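Local coordinates for protein glycoside Hydrolase Family 43_12 (Metagenome, PDB 7JVH) that is a gut-metagenome family 43 glycoside hydrolase that probably cleaves glycosidic bonds in plant arabinoxylan-type polysaccharides, with a beta-xylosidase-like C-terminal domain, at residues 475-488 against 500-512. Residues are numbered along the deposited sequence; the frame is centred on the assembly and turned at random.
Sequences VQTEGKEQVLVLEK and TEIVAKEPIGKLK
Strands 482-488 and 501-507 form an antiparallel beta hairpin at one margin of a sheet in the concanavalin A-like C-terminal domain. Leu484 and Glu506 form a hydrogen-bonded pair, with Leu484 N 2.8 Å from Glu506 O. Val485 and Lys505 follow as a non-hydrogen-bonded pair. At Leu486 the register slips by one residue in a classic beta bulge. Leu486 O accepts Val503 N at 2.8 Å and, more weakly, Ala504 N at 3.3 Å. Regular pairing resumes with Glu487 and Ile502, then Lys488 and Glu501.

Gln482 ties the strand to residues 508-511. Its backbone N and O bond to Gly509 O and Ile508 N. Its side chain bends about the CB-CG bond (chi2 67°), which brings OE1 to Leu511 N at 3.1 Å, the donor tilted 20° from the amide plane. NE2 makes a weak bond to Thr477 OG1. A leucine in its place would probably leave Leu511 N without this acceptor and residues 508-511 less firmly held.

Lys505 reaches out fully extended, its CG beside Val485 CG2. Its NZ meets the Glu478 carboxylate from the opposite direction, 2.8 Å from OE2 on the syn lone pair, with a weaker bond to OE1. This salt bridge links the outer strand to the turn between strands 469-477 and 482-489. On the face that carries Leu484 and Leu486, Leu486 CD2 packs on Val503 CG1 of the bulge at 4.0 Å. Val503 CG2 lies 3.6 Å from Lys488 CG. The Leu484 and Ile508 side chains cross at about a right angle, CD1 of Leu484 4.1 Å from CG2 of Ile508.

Strand 501-507 is the outermost strand of this sheet within the chain, and strand 469-477 flanks 482-489 on its other side. Leu484 and Ile508 pack on Tyr530, and Leu486 on Phe528, both from strand 525-531 of the domain's other sheet.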
loop_
_atom_site.group_PDB
_atom_site.type_symbol
_atom_site.label_atom_id
_atom_site.label_comp_id
_atom_site.label_asym_id
_atom_site.label_seq_id
_atom_site.Cartn_x
_atom_site.Cartn_y
_atom_site.Cartn_z
ATOM N N VAL A 475 -12.963 -20.612 15.040
ATOM C CA VAL A 475 -13.856 -21.354 15.905
ATOM C C VAL A 475 -15.091 -21.616 15.077
ATOM O O VAL A 475 -15.583 -20.724 14.406
ATOM C CB VAL A 475 -14.237 -20.565 17.189
ATOM C CG1 VAL A 475 -15.242 -21.309 18.062
ATOM C CG2 VAL A 475 -12.996 -20.215 17.980
ATOM N N GLN A 476 -15.583 -22.858 15.135
ATOM C CA GLN A 476 -16.804 -23.285 14.461
ATOM C C GLN A 476 -17.623 -24.125 15.435
ATOM O O GLN A 476 -17.177 -24.377 16.535
ATOM C CB GLN A 476 -16.451 -24.084 13.211
ATOM C CG GLN A 476 -15.631 -23.287 12.208
ATOM C CD GLN A 476 -15.287 -24.068 10.958
ATOM O OE1 GLN A 476 -15.986 -24.997 10.584
ATOM N NE2 GLN A 476 -14.194 -23.698 10.314
ATOM N N THR A 477 -18.824 -24.533 15.009
ATOM C CA THR A 477 -19.727 -25.354 15.815
ATOM C C THR A 477 -20.027 -26.669 15.102
ATOM O O THR A 477 -20.188 -26.702 13.888
ATOM C CB THR A 477 -21.073 -24.651 16.099
ATOM O OG1 THR A 477 -20.852 -23.309 16.569
ATOM C CG2 THR A 477 -21.887 -25.420 17.142
ATOM N N GLU A 478 -20.086 -27.751 15.886
ATOM C CA GLU A 478 -20.422 -29.095 15.427
ATOM C C GLU A 478 -21.121 -29.790 16.594
ATOM O O GLU A 478 -20.487 -30.110 17.594
ATOM C CB GLU A 478 -19.169 -29.865 15.011
ATOM C CG GLU A 478 -18.407 -29.217 13.861
ATOM C CD GLU A 478 -17.206 -30.022 13.394
ATOM O OE1 GLU A 478 -17.031 -31.167 13.827
ATOM O OE2 GLU A 478 -16.418 -29.488 12.602
ATOM N N GLY A 479 -22.437 -30.003 16.456
ATOM C CA GLY A 479 -23.299 -30.407 17.547
ATOM C C GLY A 479 -23.594 -29.171 18.386
ATOM O O GLY A 479 -23.861 -28.088 17.851
ATOM N N LYS A 480 -23.560 -29.338 19.710
ATOM C CA LYS A 480 -23.651 -28.219 20.646
ATOM C C LYS A 480 -22.269 -28.089 21.274
ATOM O O LYS A 480 -22.105 -28.051 22.503
ATOM C CB LYS A 480 -24.753 -28.431 21.703
ATOM C CG LYS A 480 -24.970 -27.221 22.638
ATOM C CD LYS A 480 -25.128 -25.901 21.879
ATOM C CE LYS A 480 -25.256 -24.726 22.830
ATOM N NZ LYS A 480 -23.932 -24.354 23.385
ATOM N N GLU A 481 -21.271 -28.038 20.391
ATOM C CA GLU A 481 -19.874 -27.953 20.744
ATOM C C GLU A 481 -19.115 -27.128 19.708
ATOM O O GLU A 481 -19.385 -27.200 18.509
ATOM C CB GLU A 481 -19.270 -29.352 20.841
ATOM C CG GLU A 481 -19.451 -29.995 22.215
ATOM C CD GLU A 481 -18.423 -31.082 22.487
ATOM O OE1 GLU A 481 -17.255 -30.903 22.014
ATOM O OE2 GLU A 481 -18.786 -32.091 23.168
ATOM N N GLN A 482 -18.133 -26.361 20.195
ATOM C CA GLN A 482 -17.239 -25.596 19.348
ATOM C C GLN A 482 -15.956 -26.354 19.058
ATOM O O GLN A 482 -15.499 -27.149 19.866
ATOM C CB GLN A 482 -16.973 -24.211 19.932
ATOM C CG GLN A 482 -18.132 -23.239 19.758
ATOM C CD GLN A 482 -19.340 -23.644 20.553
ATOM O OE1 GLN A 482 -19.198 -23.994 21.702
ATOM N NE2 GLN A 482 -20.514 -23.605 19.959
ATOM N N VAL A 483 -15.382 -26.074 17.882
ATOM C CA VAL A 483 -14.150 -26.682 17.405
ATOM C C VAL A 483 -13.273 -25.570 16.838
ATOM O O VAL A 483 -13.767 -24.507 16.492
ATOM C CB VAL A 483 -14.430 -27.725 16.315
ATOM C CG1 VAL A 483 -15.254 -28.852 16.876
ATOM C CG2 VAL A 483 -15.137 -27.071 15.123
ATOM N N LEU A 484 -11.968 -25.824 16.753
ATOM C CA LEU A 484 -11.061 -24.928 16.079
ATOM C C LEU A 484 -10.545 -25.595 14.826
ATOM O O LEU A 484 -10.119 -26.747 14.862
ATOM C CB LEU A 484 -9.886 -24.500 16.978
ATOM C CG LEU A 484 -10.082 -23.372 17.972
ATOM C CD1 LEU A 484 -8.796 -23.210 18.771
ATOM C CD2 LEU A 484 -10.467 -22.071 17.278
ATOM N N VAL A 485 -10.594 -24.851 13.714
ATOM C CA VAL A 485 -10.193 -25.342 12.413
ATOM C C VAL A 485 -9.134 -24.398 11.818
ATOM O O VAL A 485 -9.318 -23.184 11.785
ATOM C CB VAL A 485 -11.412 -25.477 11.477
ATOM C CG1 VAL A 485 -10.998 -25.975 10.088
ATOM C CG2 VAL A 485 -12.447 -26.412 12.093
ATOM N N LEU A 486 -8.015 -24.990 11.390
ATOM C CA LEU A 486 -6.958 -24.301 10.697
ATOM C C LEU A 486 -6.993 -24.766 9.233
ATOM O O LEU A 486 -6.892 -25.966 8.954
ATOM C CB LEU A 486 -5.608 -24.615 11.327
ATOM C CG LEU A 486 -4.358 -23.905 10.804
ATOM C CD1 LEU A 486 -4.404 -22.406 10.991
ATOM C CD2 LEU A 486 -3.138 -24.478 11.520
ATOM N N GLU A 487 -7.147 -23.802 8.315
ATOM C CA GLU A 487 -7.216 -24.061 6.895
ATOM C C GLU A 487 -6.197 -23.237 6.143
ATOM O O GLU A 487 -5.912 -22.088 6.508
ATOM C CB GLU A 487 -8.606 -23.726 6.367
ATOM C CG GLU A 487 -9.667 -24.795 6.668
ATOM C CD GLU A 487 -11.077 -24.294 6.448
ATOM O OE1 GLU A 487 -11.292 -23.052 6.409
ATOM O OE2 GLU A 487 -11.977 -25.144 6.315
ATOM N N LYS A 488 -5.645 -23.833 5.081
ATOM C CA LYS A 488 -4.847 -23.116 4.096
ATOM C C LYS A 488 -5.502 -23.222 2.713
ATOM O O LYS A 488 -6.207 -24.194 2.405
ATOM C CB LYS A 488 -3.436 -23.684 4.042
ATOM C CG LYS A 488 -3.354 -25.112 3.545
ATOM C CD LYS A 488 -1.925 -25.577 3.447
ATOM C CE LYS A 488 -1.824 -26.949 2.831
ATOM N NZ LYS A 488 -0.381 -27.262 2.704
ATOM N N THR A 500 -8.981 -25.496 -0.829
ATOM C CA THR A 500 -8.834 -25.270 0.594
ATOM C C THR A 500 -8.628 -26.614 1.278
ATOM O O THR A 500 -9.367 -27.553 1.033
ATOM C CB THR A 500 -10.049 -24.542 1.192
ATOM O OG1 THR A 500 -10.246 -23.289 0.500
ATOM C CG2 THR A 500 -9.831 -24.274 2.697
ATOM N N GLU A 501 -7.592 -26.694 2.120
ATOM C CA GLU A 501 -7.265 -27.885 2.900
ATOM C C GLU A 501 -7.316 -27.571 4.378
ATOM O O GLU A 501 -6.950 -26.474 4.789
ATOM C CB GLU A 501 -5.868 -28.375 2.562
ATOM C CG GLU A 501 -5.641 -28.715 1.099
ATOM C CD GLU A 501 -4.322 -29.475 0.916
ATOM O OE1 GLU A 501 -4.302 -30.697 1.221
ATOM O OE2 GLU A 501 -3.302 -28.848 0.501
ATOM N N ILE A 502 -7.788 -28.539 5.171
ATOM C CA ILE A 502 -7.735 -28.461 6.619
ATOM C C ILE A 502 -6.339 -28.915 7.037
ATOM O O ILE A 502 -5.972 -30.074 6.833
ATOM C CB ILE A 502 -8.792 -29.356 7.299
ATOM C CG1 ILE A 502 -10.208 -28.839 7.002
ATOM C CG2 ILE A 502 -8.562 -29.408 8.806
ATOM C CD1 ILE A 502 -11.297 -29.821 7.403
ATOM N N VAL A 503 -5.567 -27.984 7.605
ATOM C CA VAL A 503 -4.231 -28.264 8.108
ATOM C C VAL A 503 -4.309 -28.987 9.455
ATOM O O VAL A 503 -3.598 -29.961 9.678
ATOM C CB VAL A 503 -3.402 -26.968 8.282
ATOM C CG1 VAL A 503 -2.049 -27.280 8.893
ATOM C CG2 VAL A 503 -3.227 -26.261 6.945
ATOM N N ALA A 504 -5.184 -28.490 10.341
ATOM C CA ALA A 504 -5.368 -28.996 11.683
ATOM C C ALA A 504 -6.788 -28.714 12.185
ATOM O O ALA A 504 -7.496 -27.858 11.648
ATOM C CB ALA A 504 -4.364 -28.366 12.629
ATOM N N LYS A 505 -7.183 -29.453 13.227
ATOM C CA LYS A 505 -8.511 -29.347 13.838
ATOM C C LYS A 505 -8.473 -29.939 15.249
ATOM O O LYS A 505 -7.938 -31.021 15.443
ATOM C CB LYS A 505 -9.542 -30.082 12.953
ATOM C CG LYS A 505 -10.977 -29.964 13.421
ATOM C CD LYS A 505 -11.916 -30.894 12.699
ATOM C CE LYS A 505 -13.304 -30.784 13.314
ATOM N NZ LYS A 505 -14.375 -31.473 12.526
ATOM N N GLU A 506 -9.032 -29.206 16.219
ATOM C CA GLU A 506 -9.110 -29.636 17.626
ATOM C C GLU A 506 -10.431 -29.183 18.241
ATOM O O GLU A 506 -10.852 -28.048 18.031
ATOM C CB GLU A 506 -7.971 -29.044 18.480
ATOM C CG GLU A 506 -6.572 -29.473 18.107
ATOM C CD GLU A 506 -6.270 -30.927 18.411
ATOM O OE1 GLU A 506 -7.026 -31.622 19.150
ATOM O OE2 GLU A 506 -5.232 -31.394 17.894
ATOM N N PRO A 507 -11.122 -30.044 19.023
ATOM C CA PRO A 507 -12.297 -29.609 19.778
ATOM C C PRO A 507 -11.897 -28.783 20.989
ATOM O O PRO A 507 -10.788 -28.930 21.485
ATOM C CB PRO A 507 -12.938 -30.925 20.210
ATOM C CG PRO A 507 -11.834 -31.921 20.195
ATOM C CD PRO A 507 -10.812 -31.472 19.201
ATOM N N ILE A 508 -12.797 -27.908 21.453
ATOM C CA ILE A 508 -12.541 -27.059 22.620
ATOM C C ILE A 508 -13.734 -27.035 23.598
ATOM O O ILE A 508 -13.856 -26.115 24.421
ATOM C CB ILE A 508 -12.186 -25.622 22.177
ATOM C CG1 ILE A 508 -13.305 -25.009 21.328
ATOM C CG2 ILE A 508 -10.913 -25.628 21.354
ATOM C CD1 ILE A 508 -13.153 -23.531 21.118
ATOM N N GLY A 509 -14.592 -28.058 23.509
ATOM C CA GLY A 509 -15.800 -28.167 24.290
ATOM C C GLY A 509 -16.776 -27.051 23.965
ATOM O O GLY A 509 -16.752 -26.436 22.877
ATOM N N LYS A 510 -17.608 -26.754 24.964
ATOM C CA LYS A 510 -18.657 -25.752 24.881
ATOM C C LYS A 510 -18.160 -24.389 25.322
ATOM O O LYS A 510 -18.133 -24.081 26.509
ATOM C CB LYS A 510 -19.815 -26.165 25.780
ATOM C CG LYS A 510 -20.473 -27.465 25.393
ATOM C CD LYS A 510 -21.916 -27.492 25.893
ATOM C CE LYS A 510 -22.600 -28.806 25.598
ATOM N NZ LYS A 510 -24.081 -28.643 25.476
ATOM N N LEU A 511 -17.752 -23.574 24.355
ATOM C CA LEU A 511 -17.184 -22.264 24.622
ATOM C C LEU A 511 -18.126 -21.387 25.467
ATOM O O LEU A 511 -19.127 -20.884 24.966
ATOM C CB LEU A 511 -16.802 -21.575 23.311
ATOM C CG LEU A 511 -15.694 -20.541 23.406
ATOM C CD1 LEU A 511 -14.381 -21.173 23.839
ATOM C CD2 LEU A 511 -15.537 -19.855 22.050
ATOM N N LYS A 512 -17.828 -21.281 26.768
ATOM C CA LYS A 512 -18.583 -20.450 27.712
ATOM C C LYS A 512 -17.775 -19.235 28.182
ATOM O O LYS A 512 -18.196 -18.546 29.122
ATOM C CB LYS A 512 -19.014 -21.277 28.931
ATOM C CG LYS A 512 -19.850 -22.502 28.616
ATOM C CD LYS A 512 -20.375 -23.157 29.868
ATOM C CE LYS A 512 -21.254 -24.341 29.476
ATOM N NZ LYS A 512 -21.606 -25.186 30.662
#